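Local structure of ADP-dependent (S)-NAD(P)H-hydrate dehydratase (Streptococcus mutans, 3BGK) at residues 126-137 with 156-167; 249-260 with 272-280. The protein probably catalyses the ADP-dependent dehydration of the S epimer of NAD(P)HX, a hydrated, damaged form of NAD(P)H, regenerating the intact cofactor. One frame throughout, in Å; residues are numbered along the deposited sequence.

Interaction 1 (126-137 with 156-167)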
loop_
_atom_site.group_PDB
_atom_site.type_symbol
_atom_site.label_atom_id
_atom_site.label_comp_id
_atom_site.label_asym_id
_atom_site.label_seq_id
_atom_site.Cartn_x
_atom_site.Cartn_y
_atom_site.Cartn_z
ATOM N N ALA A 126 27.405 6.180 4.517
ATOM C CA ALA A 126 27.109 5.687 3.169
ATOM C C ALA A 126 28.363 5.403 2.341
ATOM O O ALA A 126 29.378 6.092 2.487
ATOM C CB ALA A 126 26.215 6.686 2.439
ATOM N N ASP A 127 28.282 4.391 1.474
ATOM C CA ASP A 127 29.316 4.121 0.465
ATOM C C ASP A 127 28.989 4.825 -0.853
ATOM O O ASP A 127 29.881 5.244 -1.586
ATOM C CB ASP A 127 29.438 2.620 0.198
ATOM C CG ASP A 127 29.733 1.822 1.448
ATOM O OD1 ASP A 127 30.735 2.123 2.138
ATOM O OD2 ASP A 127 28.965 0.879 1.739
ATOM N N VAL A 128 27.695 4.932 -1.147
ATOM C CA VAL A 128 27.198 5.540 -2.376
ATOM C C VAL A 128 26.138 6.578 -2.018
ATOM O O VAL A 128 25.235 6.300 -1.230
ATOM C CB VAL A 128 26.595 4.465 -3.321
ATOM C CG1 VAL A 128 25.822 5.106 -4.479
ATOM C CG2 VAL A 128 27.694 3.539 -3.850
ATOM N N VAL A 129 26.263 7.775 -2.579
ATOM C CA VAL A 129 25.273 8.823 -2.353
ATOM C C VAL A 129 24.598 9.198 -3.670
ATOM O O VAL A 129 25.243 9.702 -4.596
ATOM C CB VAL A 129 25.872 10.071 -1.642
ATOM C CG1 VAL A 129 24.827 11.191 -1.516
ATOM C CG2 VAL A 129 26.410 9.693 -0.263
ATOM N N LEU A 130 23.300 8.910 -3.756
ATOM C CA LEU A 130 22.512 9.276 -4.921
ATOM C C LEU A 130 21.681 10.506 -4.597
ATOM O O LEU A 130 20.687 10.436 -3.875
ATOM C CB LEU A 130 21.623 8.114 -5.395
ATOM C CG LEU A 130 20.494 8.393 -6.402
ATOM C CD1 LEU A 130 20.963 9.152 -7.656
ATOM C CD2 LEU A 130 19.806 7.101 -6.793
HETATM N N MSE A 131 22.092 11.636 -5.146
HETATM C CA MSE A 131 21.386 12.875 -4.909
HETATM C C MSE A 131 20.745 13.362 -6.199
HETATM O O MSE A 131 21.377 13.357 -7.247
HETATM C CB MSE A 131 22.356 13.904 -4.354
HETATM C CG MSE A 131 21.730 15.219 -3.956
HETATM SE SE MSE A 131 23.100 16.503 -3.434
HETATM C CE MSE A 131 24.391 16.216 -4.870
ATOM N N GLY A 132 19.477 13.753 -6.126
ATOM C CA GLY A 132 18.853 14.447 -7.244
ATOM C C GLY A 132 17.434 14.101 -7.650
ATOM O O GLY A 132 16.688 14.997 -8.054
ATOM N N PRO A 133 17.051 12.808 -7.585
ATOM C CA PRO A 133 15.701 12.488 -8.063
ATOM C C PRO A 133 14.625 13.138 -7.193
ATOM O O PRO A 133 14.466 12.789 -6.024
ATOM C CB PRO A 133 15.639 10.950 -7.997
ATOM C CG PRO A 133 16.729 10.538 -7.078
ATOM C CD PRO A 133 17.778 11.613 -7.108
ATOM N N GLY A 134 13.921 14.108 -7.767
ATOM C CA GLY A 134 12.893 14.851 -7.047
ATOM C C GLY A 134 13.414 15.861 -6.039
ATOM O O GLY A 134 12.651 16.359 -5.208
ATOM N N LEU A 135 14.709 16.171 -6.111
ATOM C CA LEU A 135 15.339 17.129 -5.199
ATOM C C LEU A 135 14.732 18.532 -5.324
ATOM O O LEU A 135 14.661 19.272 -4.343
ATOM C CB LEU A 135 16.856 17.184 -5.447
ATOM C CG LEU A 135 17.778 17.990 -4.513
ATOM C CD1 LEU A 135 17.738 17.461 -3.082
ATOM C CD2 LEU A 135 19.205 17.989 -5.028
ATOM N N ALA A 136 14.291 18.873 -6.535
ATOM C CA ALA A 136 13.852 20.229 -6.890
ATOM C C ALA A 136 15.007 21.237 -6.802
ATOM O O ALA A 136 16.178 20.845 -6.704
ATOM C CB ALA A 136 12.639 20.674 -6.052
ATOM N N GLU A 137 14.678 22.526 -6.855
ATOM C CA GLU A 137 15.693 23.572 -6.982
ATOM C C GLU A 137 15.523 24.730 -6.002
ATOM O O GLU A 137 16.268 25.711 -6.069
ATOM C CB GLU A 137 15.759 24.082 -8.430
ATOM C CG GLU A 137 16.448 23.104 -9.375
ATOM C CD GLU A 137 16.375 23.512 -10.833
ATOM O OE1 GLU A 137 16.862 24.612 -11.181
ATOM O OE2 GLU A 137 15.844 22.713 -11.637
ATOM N N GLN A 156 33.946 7.511 -1.577
ATOM C CA GLN A 156 32.520 7.413 -1.868
ATOM C C GLN A 156 32.199 7.615 -3.347
ATOM O O GLN A 156 32.857 8.401 -4.026
ATOM C CB GLN A 156 31.752 8.456 -1.065
ATOM C CG GLN A 156 31.677 8.207 0.421
ATOM C CD GLN A 156 30.828 9.247 1.113
ATOM O OE1 GLN A 156 30.892 10.433 0.784
ATOM N NE2 GLN A 156 30.017 8.813 2.068
ATOM N N THR A 157 31.178 6.909 -3.829
ATOM C CA THR A 157 30.639 7.124 -5.171
ATOM C C THR A 157 29.465 8.102 -5.108
ATOM O O THR A 157 28.547 7.945 -4.296
ATOM C CB THR A 157 30.200 5.798 -5.823
ATOM O OG1 THR A 157 31.273 4.853 -5.738
ATOM C CG2 THR A 157 29.830 5.999 -7.291
ATOM N N LEU A 158 29.508 9.118 -5.958
ATOM C CA LEU A 158 28.481 10.150 -5.962
ATOM C C LEU A 158 27.746 10.162 -7.293
ATOM O O LEU A 158 28.357 10.363 -8.352
ATOM C CB LEU A 158 29.088 11.528 -5.664
ATOM C CG LEU A 158 28.164 12.754 -5.700
ATOM C CD1 LEU A 158 27.142 12.734 -4.559
ATOM C CD2 LEU A 158 28.985 14.045 -5.674
ATOM N N ILE A 159 26.437 9.932 -7.223
ATOM C CA ILE A 159 25.571 9.993 -8.390
ATOM C C ILE A 159 24.739 11.265 -8.318
ATOM O O ILE A 159 24.027 11.514 -7.337
ATOM C CB ILE A 159 24.660 8.748 -8.529
ATOM C CG1 ILE A 159 25.471 7.462 -8.332
ATOM C CG2 ILE A 159 23.979 8.737 -9.892
ATOM C CD1 ILE A 159 24.633 6.263 -7.950
ATOM N N ILE A 160 24.853 12.070 -9.368
ATOM C CA ILE A 160 24.154 13.337 -9.459
ATOM C C ILE A 160 23.089 13.203 -10.542
ATOM O O ILE A 160 23.399 12.995 -11.717
ATOM C CB ILE A 160 25.133 14.495 -9.765
ATOM C CG1 ILE A 160 26.240 14.552 -8.698
ATOM C CG2 ILE A 160 24.386 15.825 -9.849
ATOM C CD1 ILE A 160 27.464 15.356 -9.103
ATOM N N ASP A 161 21.833 13.306 -10.125
ATOM C CA ASP A 161 20.710 12.969 -10.986
ATOM C C ASP A 161 19.767 14.143 -11.131
ATOM O O ASP A 161 19.740 15.028 -10.279
ATOM C CB ASP A 161 19.959 11.768 -10.409
ATOM C CG ASP A 161 18.848 11.282 -11.311
ATOM O OD1 ASP A 161 19.145 10.612 -12.318
ATOM O OD2 ASP A 161 17.669 11.568 -11.013
ATOM N N GLY A 162 19.007 14.154 -12.222
ATOM C CA GLY A 162 17.932 15.114 -12.416
ATOM C C GLY A 162 18.323 16.535 -12.084
ATOM O O GLY A 162 19.354 17.011 -12.542
ATOM N N SER A 163 17.513 17.187 -11.251
ATOM C CA SER A 163 17.666 18.606 -10.921
ATOM C C SER A 163 18.987 18.957 -10.233
ATOM O O SER A 163 19.398 20.123 -10.230
ATOM C CB SER A 163 16.484 19.095 -10.074
ATOM O OG SER A 163 16.626 18.720 -8.714
ATOM N N ALA A 164 19.649 17.956 -9.657
ATOM C CA ALA A 164 20.958 18.169 -9.043
ATOM C C ALA A 164 22.038 18.456 -10.092
ATOM O O ALA A 164 23.089 18.990 -9.766
ATOM C CB ALA A 164 21.341 16.990 -8.164
ATOM N N ILE A 165 21.772 18.104 -11.346
ATOM C CA ILE A 165 22.658 18.459 -12.450
ATOM C C ILE A 165 22.629 19.970 -12.677
ATOM O O ILE A 165 23.680 20.593 -12.849
ATOM C CB ILE A 165 22.301 17.702 -13.751
ATOM C CG1 ILE A 165 22.489 16.187 -13.580
ATOM C CG2 ILE A 165 23.132 18.215 -14.923
ATOM C CD1 ILE A 165 23.942 15.712 -13.549
ATOM N N ASN A 166 21.426 20.550 -12.660
ATOM C CA ASN A 166 21.249 22.010 -12.689
ATOM C C ASN A 166 21.939 22.698 -11.511
ATOM O O ASN A 166 22.521 23.773 -11.661
ATOM C CB ASN A 166 19.767 22.389 -12.671
ATOM C CG ASN A 166 18.945 21.620 -13.681
ATOM O OD1 ASN A 166 19.354 21.431 -14.827
ATOM N ND2 ASN A 166 17.763 21.183 -13.262
ATOM N N LEU A 167 21.852 22.076 -10.337
ATOM C CA LEU A 167 22.452 22.608 -9.116
ATOM C C LEU A 167 23.969 22.561 -9.177
ATOM O O LEU A 167 24.644 23.474 -8.701
ATOM C CB LEU A 167 21.936 21.849 -7.889
ATOM C CG LEU A 167 20.848 22.498 -7.030
ATOM C CD1 LEU A 167 19.758 23.143 -7.864
ATOM C CD2 LEU A 167 20.255 21.470 -6.076
#
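The carbonyl of Ala126 takes the side-chain amide of Gln156, NE2 lying 2.8 Å from O and above the carbonyl plane, while the oxygen stays close to the plane of the amide. With CG beside its own backbone N (chi1 -70°) and the chain extended beyond, the glutamine runs alongside the strand end to reach it. From the carbonyl of Asp127 onward the backbones of 128-131 and 157-161 pair in parallel: Thr157 and Ile159 N donate to Asp127 and Val129 O, and Val129 and Met131 N to Thr157 and Ile159 O. Asp161 N closes the series on Met131 O at 2.9 Å.

Side chains alternate between the faces. Val128 CG1 meets Ile159 CD1 at 3.8 Å on the face where helix 249-263 packs. Val129 CG1 meets Leu158 CD1 on the other. Leu130, back on the face of Val128, touches CB and CG2 of Ile159 with its CD1, and Met131 lies with Leu158 under helix 139-151.

At Gly132 the chains come close in a CA-H...O contact, its CA 3.2 Å from Asp161 O, and a type II turn through Gly134 begins. The ring of Pro133 lies across Asp161, CB 3.7 Å from OD2, while OD1 bonds Thr184 and makes a salt bridge with Lys222. Leu135 CD2 touches both Ala164 CB and Leu167 CD2. Ser163 OG donates to Ala136 O at 3.0 Å, approaching from above the carbonyl plane. Finally Glu137 lays CG against Leu167 CD1 and gives OE2 to Asn166 ND2 in a weak bond, carboxylate and amide turned 45° apart.

The two strands are neighbours in a beta-alpha-beta unit of the ribokinase-like fold expected for this family; the loop after 128-131 carries Gly134, predicted to bind NADPHX.

Interaction 2 (249-260 with 272-280). With PO4 (phosphate ion), chain B.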
loop_
_atom_site.group_PDB
_atom_site.type_symbol
_atom_site.label_atom_id
_atom_site.label_comp_id
_atom_site.label_asym_id
_atom_site.label_seq_id
_atom_site.Cartn_x
_atom_site.Cartn_y
_atom_site.Cartn_z
HETATM N N MSE A 249 10.589 6.756 -15.151
HETATM C CA MSE A 249 11.507 5.801 -15.774
HETATM C C MSE A 249 12.963 6.097 -15.424
HETATM O O MSE A 249 13.743 5.183 -15.169
HETATM C CB MSE A 249 11.307 5.782 -17.298
HETATM C CG MSE A 249 12.050 4.663 -18.045
HETATM SE SE MSE A 249 11.618 2.839 -17.458
HETATM C CE MSE A 249 9.683 2.906 -17.650
ATOM N N GLY A 250 13.318 7.376 -15.403
ATOM C CA GLY A 250 14.678 7.803 -15.065
ATOM C C GLY A 250 15.042 7.595 -13.604
ATOM O O GLY A 250 16.185 7.228 -13.286
ATOM N N ASP A 251 14.070 7.828 -12.718
ATOM C CA ASP A 251 14.254 7.634 -11.285
ATOM C C ASP A 251 14.606 6.175 -10.995
ATOM O O ASP A 251 15.561 5.892 -10.265
ATOM C CB ASP A 251 13.006 8.064 -10.508
ATOM C CG ASP A 251 12.544 9.463 -10.871
ATOM O OD1 ASP A 251 13.358 10.407 -10.788
ATOM O OD2 ASP A 251 11.357 9.624 -11.234
ATOM N N THR A 252 13.848 5.264 -11.597
ATOM C CA THR A 252 14.111 3.830 -11.521
ATOM C C THR A 252 15.513 3.478 -12.012
ATOM O O THR A 252 16.198 2.666 -11.393
ATOM C CB THR A 252 13.064 3.040 -12.323
ATOM O OG1 THR A 252 11.757 3.412 -11.878
ATOM C CG2 THR A 252 13.250 1.534 -12.135
ATOM N N LEU A 253 15.946 4.098 -13.109
ATOM C CA LEU A 253 17.298 3.883 -13.625
ATOM C C LEU A 253 18.363 4.345 -12.631
ATOM O O LEU A 253 19.341 3.630 -12.389
ATOM C CB LEU A 253 17.490 4.582 -14.972
ATOM C CG LEU A 253 18.863 4.396 -15.632
ATOM C CD1 LEU A 253 19.248 2.915 -15.735
ATOM C CD2 LEU A 253 18.936 5.076 -16.996
ATOM N N ALA A 254 18.164 5.536 -12.064
ATOM C CA ALA A 254 19.054 6.098 -11.053
ATOM C C ALA A 254 19.195 5.172 -9.840
ATOM O O ALA A 254 20.298 4.971 -9.330
ATOM C CB ALA A 254 18.545 7.461 -10.619
ATOM N N GLY A 255 18.070 4.612 -9.395
ATOM C CA GLY A 255 18.053 3.667 -8.283
ATOM C C GLY A 255 18.810 2.391 -8.598
ATOM O O GLY A 255 19.575 1.900 -7.772
HETATM N N MSE A 256 18.614 1.861 -9.798
HETATM C CA MSE A 256 19.320 0.654 -10.220
HETATM C C MSE A 256 20.831 0.835 -10.306
HETATM O O MSE A 256 21.574 0.018 -9.757
HETATM C CB MSE A 256 18.770 0.133 -11.539
HETATM C CG MSE A 256 17.407 -0.489 -11.392
HETATM SE SE MSE A 256 16.768 -1.235 -13.053
HETATM C CE MSE A 256 18.094 -2.655 -13.275
ATOM N N ILE A 257 21.278 1.902 -10.971
ATOM C CA ILE A 257 22.705 2.234 -11.020
ATOM C C ILE A 257 23.318 2.327 -9.617
ATOM O O ILE A 257 24.424 1.824 -9.386
ATOM C CB ILE A 257 22.987 3.543 -11.811
ATOM C CG1 ILE A 257 22.564 3.390 -13.273
ATOM C CG2 ILE A 257 24.480 3.924 -11.720
ATOM C CD1 ILE A 257 22.348 4.712 -13.987
ATOM N N ALA A 258 22.594 2.957 -8.691
ATOM C CA ALA A 258 23.045 3.078 -7.307
ATOM C C ALA A 258 23.203 1.719 -6.629
ATOM O O ALA A 258 24.155 1.510 -5.875
ATOM C CB ALA A 258 22.106 3.973 -6.508
ATOM N N GLY A 259 22.274 0.805 -6.899
ATOM C CA GLY A 259 22.291 -0.518 -6.293
ATOM C C GLY A 259 23.417 -1.375 -6.849
ATOM O O GLY A 259 24.049 -2.153 -6.110
ATOM N N PHE A 260 23.673 -1.232 -8.152
ATOM C CA PHE A 260 24.755 -1.964 -8.800
ATOM C C PHE A 260 26.118 -1.547 -8.254
ATOM O O PHE A 260 26.897 -2.403 -7.822
ATOM C CB PHE A 260 24.692 -1.803 -10.323
ATOM C CG PHE A 260 23.837 -2.838 -11.016
ATOM C CD1 PHE A 260 22.494 -3.007 -10.673
ATOM C CD2 PHE A 260 24.371 -3.628 -12.028
ATOM C CE1 PHE A 260 21.701 -3.955 -11.316
ATOM C CE2 PHE A 260 23.590 -4.582 -12.686
ATOM C CZ PHE A 260 22.248 -4.745 -12.332
ATOM N N ALA A 272 27.987 0.324 -14.090
ATOM C CA ALA A 272 26.918 1.258 -14.420
ATOM C C ALA A 272 26.271 0.892 -15.755
ATOM O O ALA A 272 25.050 0.987 -15.903
ATOM C CB ALA A 272 27.444 2.682 -14.449
ATOM N N ALA A 273 27.089 0.456 -16.713
ATOM C CA ALA A 273 26.592 0.019 -18.018
ATOM C C ALA A 273 25.624 -1.149 -17.878
ATOM O O ALA A 273 24.542 -1.133 -18.468
ATOM C CB ALA A 273 27.742 -0.346 -18.948
ATOM N N ALA A 274 26.018 -2.153 -17.094
ATOM C CA ALA A 274 25.157 -3.301 -16.802
ATOM C C ALA A 274 23.808 -2.866 -16.195
ATOM O O ALA A 274 22.747 -3.294 -16.658
ATOM C CB ALA A 274 25.872 -4.294 -15.900
ATOM N N ALA A 275 23.853 -2.001 -15.184
ATOM C CA ALA A 275 22.643 -1.452 -14.586
ATOM C C ALA A 275 21.739 -0.845 -15.662
ATOM O O ALA A 275 20.536 -1.130 -15.706
ATOM C CB ALA A 275 22.994 -0.418 -13.528
ATOM N N VAL A 276 22.328 -0.037 -16.543
ATOM C CA VAL A 276 21.602 0.593 -17.641
ATOM C C VAL A 276 21.014 -0.442 -18.599
ATOM O O VAL A 276 19.868 -0.294 -19.038
ATOM C CB VAL A 276 22.478 1.615 -18.401
ATOM C CG1 VAL A 276 21.735 2.195 -19.617
ATOM C CG2 VAL A 276 22.903 2.735 -17.468
ATOM N N PHE A 277 21.776 -1.491 -18.908
ATOM C CA PHE A 277 21.273 -2.539 -19.800
ATOM C C PHE A 277 20.072 -3.259 -19.196
ATOM O O PHE A 277 19.054 -3.438 -19.864
ATOM C CB PHE A 277 22.356 -3.563 -20.171
ATOM C CG PHE A 277 21.810 -4.791 -20.878
ATOM C CD1 PHE A 277 21.560 -4.773 -22.250
ATOM C CD2 PHE A 277 21.519 -5.955 -20.166
ATOM C CE1 PHE A 277 21.042 -5.894 -22.898
ATOM C CE2 PHE A 277 21.000 -7.077 -20.809
ATOM C CZ PHE A 277 20.761 -7.044 -22.176
ATOM N N LEU A 278 20.201 -3.676 -17.939
ATOM C CA LEU A 278 19.181 -4.489 -17.295
ATOM C C LEU A 278 17.840 -3.768 -17.148
ATOM O O LEU A 278 16.783 -4.355 -17.345
ATOM C CB LEU A 278 19.684 -5.005 -15.942
ATOM C CG LEU A 278 18.951 -6.234 -15.409
ATOM C CD1 LEU A 278 19.090 -7.401 -16.365
ATOM C CD2 LEU A 278 19.496 -6.585 -14.054
ATOM N N HIS A 279 17.908 -2.493 -16.796
ATOM C CA HIS A 279 16.758 -1.600 -16.750
ATOM C C HIS A 279 15.901 -1.742 -18.021
ATOM O O HIS A 279 14.714 -2.093 -17.939
ATOM C CB HIS A 279 17.287 -0.175 -16.545
ATOM C CG HIS A 279 16.256 0.903 -16.658
ATOM N ND1 HIS A 279 15.990 1.555 -17.844
ATOM C CD2 HIS A 279 15.464 1.481 -15.725
ATOM C CE1 HIS A 279 15.063 2.474 -17.640
ATOM N NE2 HIS A 279 14.735 2.455 -16.361
ATOM N N SER A 280 16.509 -1.513 -19.188
ATOM C CA SER A 280 15.803 -1.627 -20.480
ATOM C C SER A 280 15.483 -3.065 -20.885
ATOM O O SER A 280 14.446 -3.325 -21.513
ATOM C CB SER A 280 16.580 -0.930 -21.602
ATOM O OG SER A 280 16.367 0.471 -21.566
HETATM P P PO4 B . 11.579 10.484 -15.464
HETATM O O1 PO4 B . 10.078 10.652 -15.573
HETATM O O2 PO4 B . 12.210 11.852 -15.613
HETATM O O3 PO4 B . 11.950 9.926 -14.108
HETATM O O4 PO4 B . 12.088 9.547 -16.544
#
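Beside a helix N terminus that holds a phosphate ion, probably from the crystallisation liquor, at a predicted nucleotide and NADPHX site, helix 249-260 packs on helix 272-280 at 138°, the axes 8.5 Å apart. The knob is His279, seated among Met249, Thr252, Leu253 and Met256. Its CG is anti to the backbone N (chi1 172°), which carries the ring across to the other helix, where NE2 donates to Met249 O at 3.1 Å, the oxygen 25° out of the ring plane. Leu253 N reaches that oxygen from the opposite face of the carbonyl plane, so the imidazole adds a second bond to a helical carbonyl. Leu253 CB lies over one ring face, Met256 SE sits at the edge, and Met249 SE comes obliquely to 3.3 Å from NE2.

Farther along, Ala275 CB sits over a face of the Phe260 ring, 3.9 Å from its centroid, in a CH-pi contact; Leu278 CD2 meets the ring edge at CZ. Ile257 CG1 also touches Ala275 CB.

At the helix start Gly250 N donates to phosphate O4 at 2.7 Å and Asp251 N to O3. Gly248 N and the His186 side chain also bond it, an anion held at a helix N terminus by backbone amides and a histidine.

In the fold
From the N terminus, interaction 1 comes first: strand 128-131 leaves through helix 139-151 and returns as strand 157-161, so the contact closes a beta-alpha-beta crossover inside the central sheet. The chain then adds the strands from 181-184 to 233-237 before interaction 2 folds helix 268-287 back on helix 249-263 across the short loop 264-267. The loops thus follow in series, neither nested nor crossed. In space they meet: helix 249-263 lies against the sheet, with Leu130 CD2 3.3 Å from Ala254 O, and Ile159 packs on Ala258. Pro133 touches Asp251, bringing the strand-end loop of interaction 1 up to the phosphate-binding helix start of interaction 2.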